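Local coordinates for Lin1840 protein (Listeria innocua serovar 6a, PDB 4ZO9) that probably hydrolyses terminal, non-reducing beta-D-glucosyl residues to release beta-D-glucose, as a glycoside hydrolase of family 3, at residues F88-I93 and D129-T134; A123-A128 and K356-D361; S269-V274 and E301-C306; G297-M302 and V329-N334. The protein carries 2 engineered substitutions. All coordinates share one frame; numbering follows the deposited sequence.

Overall arrangement
All four contacts belong to or border the parallel barrel of the family 3 N-terminal domain. Along the chain contact 1 opens first, contact 2 interlaces with it, and contacts 3 and 4 fall inside the long loop that contact 2 closes. Contact 1 joins strands 87-90 and 133-134. Contact 2, its centre about 12 Å away, ties the intervening helix 112-128 to the loop 356-361 on the barrel's outer side. Contacts 3 and 4, also about 12 Å apart between centres, share strand 301-302, while the centres of contacts 2 and 3 lie about 30 Å apart. Contacts 1 and 3 reach the bound glucose, and contact 4 does so through the Met302 it shares with contact 3.

Contact 1 (F88-I93 and D129-T134); sequences FMADVI and DGHHVT. With BGC (beta-D-glucopyranose), chain C.
Phe88 O receives two backbone donors, His132 N at 2.8 Å just before strand 133-134 and Val133 N at 3.2 Å at its start, and Ala90 N returns a bond to Val133 O. This is parallel pairing, with Met89 beside Val133 and Ala90 beside Thr134. Met89 and Val133 run side by side, CG of the methionine lying 3.8 Å from CB of the valine, an apolar pair suited to a buried sheet face. On the other face the small CB of Ala90 sits over the His131 ring, 3.9 Å from its centroid. Phe88 CB similarly lies over a face of the His132 ring.

Just past the end of strand 87-90, Val92 O takes a 2.7 Å hydrogen bond from Thr134 OG1; chi1 of -176°, with OG1 anti to the backbone N, carries the hydroxyl across to the Val92 backbone. A water bridges Met89 O and His131 ND1, while NE2 of that histidine bonds Tyr96, so both ring nitrogens have partners. Gly130, at positive phi, closes the preceding helix in a Schellman motif and turns the chain into the strand. Beyond strand 87-90 Asp91 OD1 accepts O4 of the bound glucose at 2.8 Å, with Lys191 and His192 among the sugar's other partners. Such a ligand-binding carboxylate following a barrel strand is typical of the sugar site of a TIM-barrel glycosidase.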
loop_
_atom_site.group_PDB
_atom_site.type_symbol
_atom_site.label_atom_id
_atom_site.label_comp_id
_atom_site.label_asym_id
_atom_site.label_seq_id
_atom_site.Cartn_x
_atom_site.Cartn_y
_atom_site.Cartn_z
ATOM N N PHE A 88 -1.966 38.094 6.446
ATOM C CA PHE A 88 -2.994 37.468 5.618
ATOM C C PHE A 88 -2.464 36.348 4.731
ATOM O O PHE A 88 -1.563 36.558 3.898
ATOM C CB PHE A 88 -3.647 38.495 4.748
ATOM C CG PHE A 88 -4.508 39.441 5.534
ATOM C CD1 PHE A 88 -3.932 40.382 6.384
ATOM C CD2 PHE A 88 -5.863 39.374 5.457
ATOM C CE1 PHE A 88 -4.727 41.229 7.132
ATOM C CE2 PHE A 88 -6.669 40.233 6.207
ATOM C CZ PHE A 88 -6.095 41.142 7.042
ATOM N N MET A 89 -3.050 35.167 4.902
ATOM C CA MET A 89 -2.624 33.962 4.147
ATOM C C MET A 89 -3.752 33.381 3.290
ATOM O O MET A 89 -4.957 33.588 3.585
ATOM C CB MET A 89 -2.070 32.912 5.108
ATOM C CG MET A 89 -1.086 33.442 6.151
ATOM S SD MET A 89 -0.073 32.091 6.787
ATOM C CE MET A 89 0.690 32.980 8.140
ATOM N N ALA A 90 -3.382 32.726 2.182
ATOM C CA ALA A 90 -4.414 32.101 1.334
ATOM C C ALA A 90 -3.919 30.909 0.520
ATOM O O ALA A 90 -2.747 30.756 0.252
ATOM C CB ALA A 90 -4.984 33.139 0.388
ATOM N N ASP A 91 -4.863 30.140 0.031
ATOM C CA ASP A 91 -4.613 29.062 -0.921
ATOM C C ASP A 91 -4.575 29.579 -2.394
ATOM O O ASP A 91 -5.610 29.758 -3.017
ATOM C CB ASP A 91 -5.696 27.988 -0.758
ATOM C CG ASP A 91 -5.577 27.241 0.565
ATOM O OD1 ASP A 91 -4.529 26.624 0.774
ATOM O OD2 ASP A 91 -6.517 27.211 1.375
ATOM N N VAL A 92 -3.379 29.852 -2.909
ATOM C CA VAL A 92 -3.170 30.164 -4.320
ATOM C C VAL A 92 -2.294 29.010 -4.792
ATOM O O VAL A 92 -1.086 28.957 -4.603
ATOM C CB VAL A 92 -2.563 31.578 -4.536
ATOM C CG1 VAL A 92 -2.718 32.010 -5.980
ATOM C CG2 VAL A 92 -3.263 32.594 -3.578
ATOM N N ILE A 93 -2.989 28.041 -5.344
ATOM C CA ILE A 93 -2.443 26.736 -5.617
ATOM C C ILE A 93 -1.959 26.609 -7.061
ATOM O O ILE A 93 -0.893 26.111 -7.321
ATOM C CB ILE A 93 -3.498 25.668 -5.351
ATOM C CG1 ILE A 93 -4.006 25.791 -3.937
ATOM C CG2 ILE A 93 -2.898 24.264 -5.628
ATOM C CD1 ILE A 93 -2.899 25.940 -2.863
ATOM N N ASP A 129 -4.848 41.593 -4.323
ATOM C CA ASP A 129 -6.033 41.437 -3.499
ATOM C C ASP A 129 -5.735 41.319 -2.005
ATOM O O ASP A 129 -6.590 40.938 -1.179
ATOM C CB ASP A 129 -6.803 40.218 -3.995
ATOM C CG ASP A 129 -8.244 40.519 -4.280
ATOM O OD1 ASP A 129 -8.726 41.674 -4.232
ATOM O OD2 ASP A 129 -8.919 39.562 -4.574
ATOM N N GLY A 130 -4.508 41.679 -1.661
ATOM C CA GLY A 130 -4.115 41.826 -0.275
ATOM C C GLY A 130 -3.561 40.624 0.428
ATOM O O GLY A 130 -3.417 40.685 1.640
ATOM N N HIS A 131 -3.211 39.542 -0.300
ATOM C CA HIS A 131 -2.691 38.346 0.359
ATOM C C HIS A 131 -1.171 38.390 0.470
ATOM O O HIS A 131 -0.494 38.758 -0.471
ATOM C CB HIS A 131 -3.103 37.061 -0.388
ATOM C CG HIS A 131 -4.568 36.937 -0.652
ATOM N ND1 HIS A 131 -5.508 36.732 0.347
ATOM C CD2 HIS A 131 -5.260 37.003 -1.810
ATOM C CE1 HIS A 131 -6.701 36.654 -0.191
ATOM N NE2 HIS A 131 -6.580 36.811 -1.496
ATOM N N HIS A 132 -0.632 37.967 1.624
ATOM C CA HIS A 132 0.811 38.037 1.889
ATOM C C HIS A 132 1.545 36.709 1.695
ATOM O O HIS A 132 2.764 36.681 1.438
ATOM C CB HIS A 132 1.048 38.491 3.316
ATOM C CG HIS A 132 0.346 39.756 3.673
ATOM N ND1 HIS A 132 -0.137 40.000 4.938
ATOM C CD2 HIS A 132 0.059 40.862 2.945
ATOM C CE1 HIS A 132 -0.684 41.198 4.983
ATOM N NE2 HIS A 132 -0.598 41.733 3.781
ATOM N N VAL A 133 0.819 35.611 1.903
ATOM C CA VAL A 133 1.356 34.257 1.912
ATOM C C VAL A 133 0.413 33.352 1.117
ATOM O O VAL A 133 -0.824 33.424 1.274
ATOM C CB VAL A 133 1.408 33.618 3.339
ATOM C CG1 VAL A 133 2.034 32.213 3.287
ATOM C CG2 VAL A 133 2.201 34.439 4.326
ATOM N N THR A 134 0.992 32.486 0.276
ATOM C CA THR A 134 0.220 31.422 -0.309
ATOM C C THR A 134 0.551 30.042 0.266
ATOM O O THR A 134 1.693 29.767 0.555
ATOM C CB THR A 134 0.342 31.365 -1.818
ATOM O OG1 THR A 134 -0.552 30.321 -2.299
ATOM C CG2 THR A 134 1.779 31.104 -2.245
HETATM C C2 BGC C . -6.018 22.085 3.348
HETATM C C3 BGC C . -4.630 22.712 3.215
HETATM C C4 BGC C . -4.828 24.208 3.152
HETATM C C5 BGC C . -5.152 24.700 4.573
HETATM C C6 BGC C . -5.661 26.133 4.534
HETATM C C1 BGC C . -6.796 22.736 4.531
HETATM O O2 BGC C . -5.922 20.670 3.525
HETATM O O3 BGC C . -3.964 22.266 2.037
HETATM O O4 BGC C . -3.675 24.799 2.670
HETATM O O5 BGC C . -6.074 23.756 5.284
HETATM O O6 BGC C . -6.936 26.092 3.907
HETATM O O HOH W 1 -6.071 36.093 3.267
#

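Contact 2 (A123-A128 and K356-D361); sequences ALEATA and KDILTD
Glu125 reaches from helix 112-128 to the backbone of the 356-361 loop, where its OE2 accepts Leu359 N at 2.7 Å. The bond is nearly straight, 163° at the hydrogen, although the N-H comes from above the carboxylate plane. An extended chain beyond CG (chi2 -177°) gives glutamate the necessary length. Close by, Ala128 CB packs 3.9 Å from Ile358 CD1; the short alanine lets the branched side chain lie near the helix backbone.

The other flank is less enclosed. Leu124 CD2 rests 3.6 Å from Asp357 O, and the two side chains cross at about a right angle, while the Asp357 carboxylate engages Arg354 in a salt bridge. A water donates to Glu125 OE2 and Asp357 O and accepts from Thr360 N, filling in between helix and loop. Thr360 itself caps the next helix through Ser363 N. Since Thr98 and Lys97 N also bond the Glu125 carboxylate, these donors would be expected to stabilise its ionised form, making one acidic group the common acceptor for several parts of the chain.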
loop_
_atom_site.group_PDB
_atom_site.type_symbol
_atom_site.label_atom_id
_atom_site.label_comp_id
_atom_site.label_asym_id
_atom_site.label_seq_id
_atom_site.Cartn_x
_atom_site.Cartn_y
_atom_site.Cartn_z
ATOM N N ALA A 123 1.159 35.353 -7.701
ATOM C CA ALA A 123 1.569 36.340 -6.667
ATOM C C ALA A 123 1.176 37.750 -7.060
ATOM O O ALA A 123 0.692 38.515 -6.241
ATOM C CB ALA A 123 3.072 36.254 -6.405
ATOM N N LEU A 124 1.399 38.092 -8.329
ATOM C CA LEU A 124 1.010 39.405 -8.863
ATOM C C LEU A 124 -0.428 39.712 -8.509
ATOM O O LEU A 124 -0.724 40.789 -7.986
ATOM C CB LEU A 124 1.186 39.446 -10.391
ATOM C CG LEU A 124 0.683 40.709 -11.111
ATOM C CD1 LEU A 124 1.709 41.812 -10.966
ATOM C CD2 LEU A 124 0.384 40.473 -12.574
ATOM N N GLU A 125 -1.318 38.767 -8.804
ATOM C CA GLU A 125 -2.762 38.937 -8.552
ATOM C C GLU A 125 -3.147 38.802 -7.107
ATOM O O GLU A 125 -3.992 39.593 -6.589
ATOM C CB GLU A 125 -3.602 37.933 -9.370
ATOM C CG GLU A 125 -3.397 38.099 -10.874
ATOM C CD GLU A 125 -4.269 37.181 -11.717
ATOM O OE1 GLU A 125 -4.685 36.089 -11.219
ATOM O OE2 GLU A 125 -4.508 37.559 -12.892
ATOM N N ALA A 126 -2.555 37.800 -6.457
ATOM C CA ALA A 126 -2.884 37.557 -5.052
ATOM C C ALA A 126 -2.469 38.772 -4.187
ATOM O O ALA A 126 -3.252 39.213 -3.350
ATOM C CB ALA A 126 -2.250 36.273 -4.522
ATOM N N THR A 127 -1.281 39.319 -4.423
ATOM C CA THR A 127 -0.857 40.540 -3.706
ATOM C C THR A 127 -1.779 41.742 -4.025
ATOM O O THR A 127 -2.084 42.589 -3.152
ATOM C CB THR A 127 0.612 40.871 -3.965
ATOM O OG1 THR A 127 0.890 40.988 -5.372
ATOM C CG2 THR A 127 1.531 39.798 -3.344
ATOM N N ALA A 128 -2.248 41.801 -5.262
ATOM C CA ALA A 128 -3.220 42.846 -5.644
ATOM C C ALA A 128 -4.541 42.759 -4.873
ATOM O O ALA A 128 -5.251 43.752 -4.727
ATOM C CB ALA A 128 -3.465 42.811 -7.133
ATOM N N LYS A 356 -6.042 46.652 -11.737
ATOM C CA LYS A 356 -5.533 46.613 -13.098
ATOM C C LYS A 356 -4.641 45.384 -13.326
ATOM O O LYS A 356 -4.506 44.946 -14.441
ATOM C CB LYS A 356 -4.813 47.933 -13.499
ATOM C CG LYS A 356 -3.713 48.411 -12.565
ATOM C CD LYS A 356 -2.661 49.252 -13.287
ATOM C CE LYS A 356 -1.458 48.408 -13.710
ATOM N NZ LYS A 356 -0.485 49.145 -14.557
ATOM N N ASP A 357 -4.058 44.843 -12.262
ATOM C CA ASP A 357 -3.107 43.737 -12.379
ATOM C C ASP A 357 -3.784 42.359 -12.404
ATOM O O ASP A 357 -3.093 41.346 -12.534
ATOM C CB ASP A 357 -2.111 43.765 -11.210
ATOM C CG ASP A 357 -1.148 44.954 -11.250
ATOM O OD1 ASP A 357 -1.097 45.750 -12.237
ATOM O OD2 ASP A 357 -0.392 45.066 -10.258
ATOM N N ILE A 358 -5.106 42.313 -12.239
ATOM C CA ILE A 358 -5.875 41.083 -12.091
ATOM C C ILE A 358 -6.557 40.621 -13.393
ATOM O O ILE A 358 -7.321 41.331 -13.947
ATOM C CB ILE A 358 -6.915 41.217 -10.954
ATOM C CG1 ILE A 358 -6.167 41.366 -9.620
ATOM C CG2 ILE A 358 -7.802 39.979 -10.900
ATOM C CD1 ILE A 358 -6.984 41.669 -8.387
ATOM N N LEU A 359 -6.267 39.400 -13.852
ATOM C CA LEU A 359 -6.938 38.818 -15.024
ATOM C C LEU A 359 -6.687 39.710 -16.242
ATOM O O LEU A 359 -7.617 40.066 -16.952
ATOM C CB LEU A 359 -8.454 38.623 -14.778
ATOM C CG LEU A 359 -9.234 37.665 -15.706
ATOM C CD1 LEU A 359 -8.656 36.254 -15.732
ATOM C CD2 LEU A 359 -10.682 37.615 -15.262
ATOM N N THR A 360 -5.436 40.110 -16.441
ATOM C CA THR A 360 -5.044 40.853 -17.640
ATOM C C THR A 360 -4.968 39.874 -18.819
ATOM O O THR A 360 -4.866 38.653 -18.643
ATOM C CB THR A 360 -3.630 41.494 -17.536
ATOM O OG1 THR A 360 -2.624 40.483 -17.548
ATOM C CG2 THR A 360 -3.457 42.345 -16.296
ATOM N N ASP A 361 -4.915 40.423 -20.023
ATOM C CA ASP A 361 -4.691 39.617 -21.218
ATOM C C ASP A 361 -3.294 38.999 -21.304
ATOM O O ASP A 361 -3.156 37.916 -21.848
ATOM C CB ASP A 361 -4.971 40.445 -22.470
ATOM C CG ASP A 361 -6.447 40.647 -22.683
ATOM O OD1 ASP A 361 -7.234 39.956 -21.990
ATOM O OD2 ASP A 361 -6.831 41.486 -23.524
HETATM O O HOH W 2 -3.204 39.324 -14.431
#

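Contact 3 (S269-V274 and E301-C306); sequences SAWGAV and EMMTTC. Engineered in segment 269-274: Ala270 (natural residue Asp). With GLC (alpha-D-glucopyranose), chain B; BGC (beta-D-glucopyranose), chain G; BGC (beta-D-glucopyranose), chain C.
Trp271 presents one face of its indole to the sugar modelled beside it, as either alpha- or beta-glucose, and the opposite face to Met303. On the protein side Met303 CB stands 3.8 Å from the centroid of the six-membered ring, almost on its normal, and CG approaches CH2 to 3.5 Å. Bends at chi2 and chi3 bring the methyl end back toward the ring, and the sulfur lies obliquely to it. Met302 SD meets the base of the tryptophan, 3.6 Å from CB, and also touches C6 of the deeper glucose.

Behind the ring, Met302 O accepts Gly272 N at 3.0 Å, and Met302 N donates to Ser269 OG at 2.9 Å. Gly272 has positive phi in a type II turn beginning at the engineered Ala270 (natural residue Asp). Ser269 OG donates in turn to Ala270 O, while a water links it to Thr304 OG1 and Val274 N. Glu301 OE2 collects Thr304 OG1 on its anti side and Cys306 N on its syn side, with Val274 CG1 packed against it. The chemistry implies a polar framework that fixes the turn, with polarisable methionines behind the indole, consistent with its serving as a platform for glucose.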
loop_
_atom_site.group_PDB
_atom_site.type_symbol
_atom_site.label_atom_id
_atom_site.label_comp_id
_atom_site.label_asym_id
_atom_site.label_seq_id
_atom_site.Cartn_x
_atom_site.Cartn_y
_atom_site.Cartn_z
ATOM N N SER A 269 0.031 25.042 11.358
ATOM C CA SER A 269 -0.658 23.769 11.340
ATOM C C SER A 269 -1.504 23.684 10.128
ATOM O O SER A 269 -1.972 24.681 9.659
ATOM C CB SER A 269 -1.557 23.605 12.580
ATOM O OG SER A 269 -2.834 24.208 12.439
ATOM N N ALA A 270 -1.738 22.483 9.610
ATOM C CA ALA A 270 -2.836 22.369 8.658
ATOM C C ALA A 270 -4.113 22.653 9.436
ATOM O O ALA A 270 -4.149 22.589 10.659
ATOM C CB ALA A 270 -2.932 21.008 8.041
ATOM N N TRP A 271 -5.181 22.895 8.716
ATOM C CA TRP A 271 -6.436 23.267 9.329
ATOM C C TRP A 271 -6.920 22.284 10.405
ATOM O O TRP A 271 -7.241 21.147 10.089
ATOM C CB TRP A 271 -7.510 23.387 8.276
ATOM C CG TRP A 271 -8.798 23.781 8.893
ATOM C CD1 TRP A 271 -9.540 23.052 9.795
ATOM C CD2 TRP A 271 -9.532 24.990 8.672
ATOM N NE1 TRP A 271 -10.674 23.742 10.139
ATOM C CE2 TRP A 271 -10.698 24.924 9.451
ATOM C CE3 TRP A 271 -9.337 26.093 7.870
ATOM C CZ2 TRP A 271 -11.648 25.945 9.474
ATOM C CZ3 TRP A 271 -10.318 27.122 7.885
ATOM C CH2 TRP A 271 -11.423 27.031 8.677
ATOM N N GLY A 272 -7.019 22.757 11.651
ATOM C CA GLY A 272 -7.447 21.938 12.762
ATOM C C GLY A 272 -6.485 20.851 13.238
ATOM O O GLY A 272 -6.763 20.203 14.241
ATOM N N ALA A 273 -5.361 20.653 12.543
ATOM C CA ALA A 273 -4.493 19.546 12.844
ATOM C C ALA A 273 -3.964 19.507 14.314
ATOM O O ALA A 273 -3.618 18.415 14.831
ATOM C CB ALA A 273 -3.341 19.555 11.866
ATOM N N VAL A 274 -3.895 20.687 14.962
ATOM C CA VAL A 274 -3.468 20.751 16.361
ATOM C C VAL A 274 -4.489 20.018 17.255
ATOM O O VAL A 274 -4.105 19.124 18.032
ATOM C CB VAL A 274 -3.213 22.204 16.856
ATOM C CG1 VAL A 274 -3.090 22.252 18.385
ATOM C CG2 VAL A 274 -1.997 22.786 16.203
ATOM N N GLU A 301 -1.539 28.036 15.084
ATOM C CA GLU A 301 -2.618 27.079 15.098
ATOM C C GLU A 301 -3.725 27.575 14.159
ATOM O O GLU A 301 -4.312 28.598 14.424
ATOM C CB GLU A 301 -3.174 26.926 16.527
ATOM C CG GLU A 301 -4.270 25.832 16.603
ATOM C CD GLU A 301 -4.744 25.524 17.998
ATOM O OE1 GLU A 301 -4.288 26.164 18.988
ATOM O OE2 GLU A 301 -5.601 24.639 18.083
ATOM N N MET A 302 -3.992 26.830 13.079
ATOM C CA MET A 302 -4.986 27.244 12.107
ATOM C C MET A 302 -6.415 26.876 12.518
ATOM O O MET A 302 -6.810 25.694 12.441
ATOM C CB MET A 302 -4.690 26.650 10.733
ATOM C CG MET A 302 -5.669 27.039 9.627
ATOM S SD MET A 302 -5.314 26.230 8.060
ATOM C CE MET A 302 -3.854 27.076 7.533
ATOM N N MET A 303 -7.173 27.900 12.960
ATOM C CA MET A 303 -8.623 27.790 13.238
ATOM C C MET A 303 -9.102 26.789 14.315
ATOM O O MET A 303 -10.236 26.394 14.336
ATOM C CB MET A 303 -9.371 27.547 11.946
ATOM C CG MET A 303 -9.803 28.816 11.249
ATOM S SD MET A 303 -10.890 29.885 12.241
ATOM C CE MET A 303 -12.490 29.159 11.926
ATOM N N THR A 304 -8.213 26.379 15.233
ATOM C CA THR A 304 -8.687 25.705 16.472
ATOM C C THR A 304 -8.137 26.470 17.676
ATOM O O THR A 304 -7.355 27.377 17.506
ATOM C CB THR A 304 -8.331 24.201 16.542
ATOM O OG1 THR A 304 -6.998 23.983 16.094
ATOM C CG2 THR A 304 -9.286 23.402 15.669
ATOM N N THR A 305 -8.528 26.082 18.879
ATOM C CA THR A 305 -8.333 26.926 20.020
ATOM C C THR A 305 -7.491 26.296 21.109
ATOM O O THR A 305 -7.582 26.738 22.256
ATOM C CB THR A 305 -9.687 27.199 20.655
ATOM O OG1 THR A 305 -10.264 25.955 20.964
ATOM C CG2 THR A 305 -10.597 27.905 19.705
ATOM N N CYS A 306 -6.699 25.273 20.802
ATOM C CA CYS A 306 -5.972 24.612 21.881
ATOM C C CYS A 306 -5.033 25.593 22.511
ATOM O O CYS A 306 -5.059 25.746 23.714
ATOM C CB CYS A 306 -5.221 23.371 21.391
ATOM S SG CYS A 306 -6.395 22.235 20.678
HETATM C C1 GLC B . -10.980 21.873 5.873
HETATM C C2 GLC B . -9.775 21.760 5.040
HETATM C C3 GLC B . -9.133 23.156 5.001
HETATM C C4 GLC B . -10.172 24.187 4.543
HETATM C C5 GLC B . -11.454 24.075 5.368
HETATM C C6 GLC B . -12.611 24.749 4.775
HETATM O O1 GLC B . -10.535 22.358 7.126
HETATM O O2 GLC B . -8.953 20.773 5.649
HETATM O O3 GLC B . -8.024 23.240 4.044
HETATM O O4 GLC B . -9.579 25.496 4.676
HETATM O O5 GLC B . -11.913 22.771 5.218
HETATM O O6 GLC B . -12.214 26.076 4.710
HETATM C C2 BGC G . -9.778 21.856 5.191
HETATM C C3 BGC G . -9.123 23.224 5.045
HETATM C C4 BGC G . -10.170 24.262 4.631
HETATM C C5 BGC G . -11.524 24.149 5.333
HETATM C C6 BGC G . -12.574 24.835 4.493
HETATM C C1 BGC G . -10.995 21.968 6.088
HETATM O O1 BGC G . -11.553 20.664 6.266
HETATM O O2 BGC G . -8.908 20.879 5.762
HETATM O O3 BGC G . -8.057 23.226 4.067
HETATM O O4 BGC G . -9.643 25.570 4.896
HETATM O O5 BGC G . -11.961 22.811 5.465
HETATM O O6 BGC G . -12.100 26.146 4.273
HETATM C C2 BGC C . -6.018 22.085 3.348
HETATM C C3 BGC C . -4.630 22.712 3.215
HETATM C C4 BGC C . -4.828 24.208 3.152
HETATM C C5 BGC C . -5.152 24.700 4.573
HETATM C C6 BGC C . -5.661 26.133 4.534
HETATM C C1 BGC C . -6.796 22.736 4.531
HETATM O O2 BGC C . -5.922 20.670 3.525
HETATM O O3 BGC C . -3.964 22.266 2.037
HETATM O O4 BGC C . -3.675 24.799 2.670
HETATM O O5 BGC C . -6.074 23.756 5.284
HETATM O O6 BGC C . -6.936 26.092 3.907
HETATM O O HOH W 3 -5.133 23.363 14.334
#

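Contact 4 (G297-M302 and V329-N334); sequences GVDLEM and VLRMLN. With BGC (beta-D-glucopyranose), chain C.
Asp299 and Arg331 form a side-on, two-pronged salt bridge: NH1 reaches OD1 at 2.7 Å and NE reaches OD2 at 2.8 Å. Both oxygens lie near the guanidinium plane, and OD1 uses its syn lone pair, yet the carboxylate is turned by 35° relative to the guanidinium. The bend of the arginine at chi3 (-76°) swings NE and NH1 together toward the aspartate, whose CG stands beside its own backbone N (chi1 -60°). OD2 has further partners in Arg258 and Leu267 N, so the charge is shared between two arginines.

One residue further along each segment, contact becomes apolar. The unbranched Met332 can fold at chi2 and chi3, which lets its sulfur meet Leu300 CD2 at 3.8 Å, and the two side chains cross at about a right angle. Gly297, at positive phi, ends helix 286-295 in a Schellman motif and leads the chain into strand 301-302. Here helix 322-338 packs outside the approach to that strand, the helix-over-strand layering of a TIM-barrel wall.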
loop_
_atom_site.group_PDB
_atom_site.type_symbol
_atom_site.label_atom_id
_atom_site.label_comp_id
_atom_site.label_asym_id
_atom_site.label_seq_id
_atom_site.Cartn_x
_atom_site.Cartn_y
_atom_site.Cartn_z
ATOM N N GLY A 297 7.079 22.537 18.049
ATOM C CA GLY A 297 7.527 23.784 17.389
ATOM C C GLY A 297 6.539 24.339 16.383
ATOM O O GLY A 297 6.919 25.002 15.432
ATOM N N VAL A 298 5.282 23.980 16.559
ATOM C CA VAL A 298 4.211 24.515 15.699
ATOM C C VAL A 298 3.966 25.932 16.199
ATOM O O VAL A 298 3.638 26.096 17.353
ATOM C CB VAL A 298 2.886 23.739 15.801
ATOM C CG1 VAL A 298 1.753 24.475 15.063
ATOM C CG2 VAL A 298 3.047 22.368 15.233
ATOM N N ASP A 299 4.142 26.926 15.335
ATOM C CA ASP A 299 4.034 28.330 15.751
ATOM C C ASP A 299 2.675 28.936 15.665
ATOM O O ASP A 299 2.445 29.989 16.276
ATOM C CB ASP A 299 4.942 29.170 14.913
ATOM C CG ASP A 299 6.363 28.746 15.055
ATOM O OD1 ASP A 299 6.713 28.363 16.184
ATOM O OD2 ASP A 299 7.118 28.763 14.038
ATOM N N LEU A 300 1.794 28.312 14.884
ATOM C CA LEU A 300 0.580 29.005 14.412
ATOM C C LEU A 300 -0.531 27.970 14.219
ATOM O O LEU A 300 -0.432 27.089 13.374
ATOM C CB LEU A 300 0.859 29.825 13.132
ATOM C CG LEU A 300 -0.300 30.714 12.679
ATOM C CD1 LEU A 300 -0.899 31.655 13.739
ATOM C CD2 LEU A 300 0.025 31.527 11.451
ATOM N N GLU A 301 -1.539 28.036 15.084
ATOM C CA GLU A 301 -2.618 27.079 15.098
ATOM C C GLU A 301 -3.725 27.575 14.159
ATOM O O GLU A 301 -4.312 28.598 14.424
ATOM C CB GLU A 301 -3.174 26.926 16.527
ATOM C CG GLU A 301 -4.270 25.832 16.603
ATOM C CD GLU A 301 -4.744 25.524 17.998
ATOM O OE1 GLU A 301 -4.288 26.164 18.988
ATOM O OE2 GLU A 301 -5.601 24.639 18.083
ATOM N N MET A 302 -3.992 26.830 13.079
ATOM C CA MET A 302 -4.986 27.244 12.107
ATOM C C MET A 302 -6.415 26.876 12.518
ATOM O O MET A 302 -6.810 25.694 12.441
ATOM C CB MET A 302 -4.690 26.650 10.733
ATOM C CG MET A 302 -5.669 27.039 9.627
ATOM S SD MET A 302 -5.314 26.230 8.060
ATOM C CE MET A 302 -3.854 27.076 7.533
ATOM N N VAL A 329 6.431 33.326 18.794
ATOM C CA VAL A 329 6.098 34.735 18.563
ATOM C C VAL A 329 7.218 35.398 17.749
ATOM O O VAL A 329 6.935 36.126 16.817
ATOM C CB VAL A 329 5.809 35.503 19.886
ATOM C CG1 VAL A 329 5.790 37.000 19.633
ATOM C CG2 VAL A 329 4.491 35.057 20.514
ATOM N N LEU A 330 8.494 35.134 18.062
ATOM C CA LEU A 330 9.546 35.812 17.335
ATOM C C LEU A 330 9.528 35.408 15.862
ATOM O O LEU A 330 9.706 36.243 14.982
ATOM C CB LEU A 330 10.904 35.539 17.927
ATOM C CG LEU A 330 12.107 36.191 17.233
ATOM C CD1 LEU A 330 11.942 37.692 17.110
ATOM C CD2 LEU A 330 13.341 35.858 18.044
ATOM N N ARG A 331 9.293 34.140 15.565
ATOM C CA ARG A 331 9.157 33.768 14.155
ATOM C C ARG A 331 7.934 34.470 13.470
ATOM O O ARG A 331 8.017 34.902 12.356
ATOM C CB ARG A 331 9.120 32.237 14.021
ATOM C CG ARG A 331 10.429 31.583 14.432
ATOM C CD ARG A 331 10.521 30.118 14.092
ATOM N NE ARG A 331 9.738 29.318 14.989
ATOM C CZ ARG A 331 10.163 28.747 16.112
ATOM N NH1 ARG A 331 9.317 28.039 16.829
ATOM N NH2 ARG A 331 11.414 28.859 16.516
ATOM N N MET A 332 6.824 34.609 14.172
ATOM C CA MET A 332 5.662 35.294 13.602
ATOM C C MET A 332 5.959 36.761 13.275
ATOM O O MET A 332 5.634 37.233 12.187
ATOM C CB MET A 332 4.454 35.212 14.550
ATOM C CG MET A 332 3.744 33.860 14.527
ATOM S SD MET A 332 2.869 33.543 12.979
ATOM C CE MET A 332 1.645 34.869 13.045
ATOM N N LEU A 333 6.579 37.475 14.226
ATOM C CA LEU A 333 6.978 38.852 13.981
ATOM C C LEU A 333 8.068 38.940 12.910
ATOM O O LEU A 333 8.031 39.872 12.108
ATOM C CB LEU A 333 7.366 39.580 15.264
ATOM C CG LEU A 333 6.363 39.500 16.419
ATOM C CD1 LEU A 333 6.849 40.258 17.648
ATOM C CD2 LEU A 333 5.020 40.046 16.007
ATOM N N ASN A 334 9.012 37.990 12.841
ATOM C CA ASN A 334 10.023 38.072 11.796
ATOM C C ASN A 334 9.379 37.929 10.415
ATOM O O ASN A 334 9.692 38.697 9.525
ATOM C CB ASN A 334 11.103 37.022 11.955
ATOM C CG ASN A 334 12.118 37.364 13.017
ATOM O OD1 ASN A 334 12.361 38.524 13.317
ATOM N ND2 ASN A 334 12.719 36.335 13.598
HETATM C C2 BGC C . -6.018 22.085 3.348
HETATM C C3 BGC C . -4.630 22.712 3.215
HETATM C C4 BGC C . -4.828 24.208 3.152
HETATM C C5 BGC C . -5.152 24.700 4.573
HETATM C C6 BGC C . -5.661 26.133 4.534
HETATM C C1 BGC C . -6.796 22.736 4.531
HETATM O O2 BGC C . -5.922 20.670 3.525
HETATM O O3 BGC C . -3.964 22.266 2.037
HETATM O O4 BGC C . -3.675 24.799 2.670
HETATM O O5 BGC C . -6.074 23.756 5.284
HETATM O O6 BGC C . -6.936 26.092 3.907
#